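Local structure of LacI family transcription regulator (Bifidobacterium animalis subsp. lactis, 4O5A) at residues 185-191 against 340-344. The protein is probably a DNA-binding transcriptional regulator of the LacI family, whose effector-binding part resembles the periplasmic binding proteins. Residues are numbered along the deposited sequence; the frame is centred on the assembly and turned at random.
Sequences HLALFGH and TAPAA
H191 and H185 each give an NE2-H to the tail at 340-344. H191 NE2 reaches A341 O at 3.0 Å, nearly in line with the carbonyl but tilted 17° from the imidazole plane. The same ring carries A343 on one face: CB sits 3.6 Å from the H191 ring centroid, a CH-pi contact almost on the normal. The other ring nitrogen, ND1, hydrogen-bonds to T251 OG1, so both nitrogens are engaged and the ring's rotation is set. Replaced by alanine, H191 would no longer offer its NE2-H, and A341 O would probably lose this donor, the T251 hydroxyl its partner, and A343 CB the ring face it rests on.

H185 makes a straighter bond, 174° at the hydrogen, with T340 OG1 2.8 Å from H185 NE2 and practically in the ring plane. CG anti to the backbone N (chi1 177°) sends the imidazole out from the helix to meet T340, whose OG1 also pairs with T298. F189 lays one face against the A341-P342 peptide, its CD1 4.0 Å from P342 CD, while F189 CD2 comes over the rim of one face of the H185 ring. F189 O accepts A343 N at 2.8 Å and has P342 CA close by.

What presents F189 O and H191 is a Schellman motif with G190 at C-prime, closing helix 175-188: H191 N returns to L186 O and G190 N to A187 O. Beneath, L186 packs on I282 and I254. The tail has its own hold on the sheet, A341 N bonding to S280 OG and T340 lying against S280 and I282; it packs between a capped helix end and strand 280-284 of a periplasmic-binding-protein-like domain.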
loop_
_atom_site.group_PDB
_atom_site.type_symbol
_atom_site.label_atom_id
_atom_site.label_comp_id
_atom_site.label_asym_id
_atom_site.label_seq_id
_atom_site.Cartn_x
_atom_site.Cartn_y
_atom_site.Cartn_z
ATOM N N HIS A 185 12.115 -1.790 -25.233
ATOM C CA HIS A 185 11.859 -3.194 -24.896
ATOM C C HIS A 185 10.768 -3.734 -25.832
ATOM O O HIS A 185 10.892 -4.835 -26.374
ATOM C CB HIS A 185 11.432 -3.300 -23.423
ATOM C CG HIS A 185 11.061 -4.682 -22.966
ATOM N ND1 HIS A 185 11.987 -5.698 -22.820
ATOM C CD2 HIS A 185 9.875 -5.193 -22.562
ATOM C CE1 HIS A 185 11.375 -6.784 -22.376
ATOM N NE2 HIS A 185 10.096 -6.504 -22.203
ATOM N N LEU A 186 9.722 -2.947 -26.043
ATOM C CA LEU A 186 8.653 -3.354 -26.951
ATOM C C LEU A 186 9.137 -3.378 -28.397
ATOM O O LEU A 186 8.781 -4.280 -29.154
ATOM C CB LEU A 186 7.410 -2.465 -26.785
ATOM C CG LEU A 186 6.772 -2.515 -25.385
ATOM C CD1 LEU A 186 5.616 -1.546 -25.323
ATOM C CD2 LEU A 186 6.289 -3.927 -25.063
ATOM N N ALA A 187 9.977 -2.414 -28.776
ATOM C CA ALA A 187 10.500 -2.361 -30.141
ATOM C C ALA A 187 11.366 -3.579 -30.439
ATOM O O ALA A 187 11.285 -4.160 -31.534
ATOM C CB ALA A 187 11.303 -1.086 -30.357
ATOM N N LEU A 188 12.183 -3.975 -29.466
ATOM C CA LEU A 188 13.067 -5.127 -29.632
ATOM C C LEU A 188 12.245 -6.388 -29.900
ATOM O O LEU A 188 12.663 -7.275 -30.647
ATOM C CB LEU A 188 13.888 -5.316 -28.358
ATOM C CG LEU A 188 14.702 -6.614 -28.301
ATOM C CD1 LEU A 188 15.656 -6.693 -29.464
ATOM C CD2 LEU A 188 15.455 -6.733 -26.986
ATOM N N PHE A 189 11.070 -6.439 -29.283
ATOM C CA PHE A 189 10.145 -7.555 -29.432
ATOM C C PHE A 189 9.241 -7.397 -30.653
ATOM O O PHE A 189 8.296 -8.164 -30.824
ATOM C CB PHE A 189 9.285 -7.693 -28.179
ATOM C CG PHE A 189 9.933 -8.486 -27.075
ATOM C CD1 PHE A 189 10.916 -9.420 -27.349
ATOM C CD2 PHE A 189 9.533 -8.308 -25.761
ATOM C CE1 PHE A 189 11.506 -10.151 -26.331
ATOM C CE2 PHE A 189 10.117 -9.037 -24.737
ATOM C CZ PHE A 189 11.101 -9.960 -25.022
ATOM N N GLY A 190 9.527 -6.400 -31.489
ATOM C CA GLY A 190 8.837 -6.240 -32.759
ATOM C C GLY A 190 7.454 -5.606 -32.726
ATOM O O GLY A 190 6.708 -5.703 -33.702
ATOM N N HIS A 191 7.105 -4.952 -31.621
ATOM C CA HIS A 191 5.817 -4.261 -31.519
ATOM C C HIS A 191 5.812 -2.993 -32.371
ATOM O O HIS A 191 6.775 -2.216 -32.350
ATOM C CB HIS A 191 5.470 -3.974 -30.052
ATOM C CG HIS A 191 5.220 -5.222 -29.266
ATOM N ND1 HIS A 191 3.981 -5.830 -29.220
ATOM C CD2 HIS A 191 6.065 -6.030 -28.584
ATOM C CE1 HIS A 191 4.066 -6.935 -28.498
ATOM N NE2 HIS A 191 5.319 -7.081 -28.103
ATOM N N THR A 340 5.692 -9.876 -21.294
ATOM C CA THR A 340 6.141 -9.270 -22.554
ATOM C C THR A 340 6.858 -10.317 -23.372
ATOM O O THR A 340 7.626 -11.109 -22.823
ATOM C CB THR A 340 7.047 -8.021 -22.361
ATOM O OG1 THR A 340 8.078 -8.318 -21.417
ATOM C CG2 THR A 340 6.233 -6.844 -21.826
ATOM N N ALA A 341 6.589 -10.321 -24.676
ATOM C CA ALA A 341 7.159 -11.311 -25.590
ATOM C C ALA A 341 7.065 -10.778 -27.015
ATOM O O ALA A 341 6.489 -9.714 -27.228
ATOM C CB ALA A 341 6.397 -12.634 -25.438
ATOM N N PRO A 342 7.641 -11.490 -28.006
ATOM C CA PRO A 342 7.529 -10.942 -29.365
ATOM C C PRO A 342 6.100 -10.681 -29.832
ATOM O O PRO A 342 5.161 -11.374 -29.411
ATOM C CB PRO A 342 8.175 -12.032 -30.224
ATOM C CG PRO A 342 9.263 -12.571 -29.332
ATOM C CD PRO A 342 8.601 -12.613 -27.956
ATOM N N ALA A 343 5.948 -9.677 -30.695
ATOM C CA ALA A 343 4.632 -9.265 -31.160
ATOM C C ALA A 343 3.987 -10.335 -32.033
ATOM O O ALA A 343 4.658 -10.976 -32.845
ATOM C CB ALA A 343 4.721 -7.946 -31.904
ATOM N N ALA A 344 2.681 -10.526 -31.850
ATOM C CA ALA A 344 1.906 -11.463 -32.663
ATOM C C ALA A 344 1.995 -11.134 -34.150
ATOM O O ALA A 344 2.054 -9.965 -34.532
ATOM C CB ALA A 344 0.449 -11.476 -32.208
#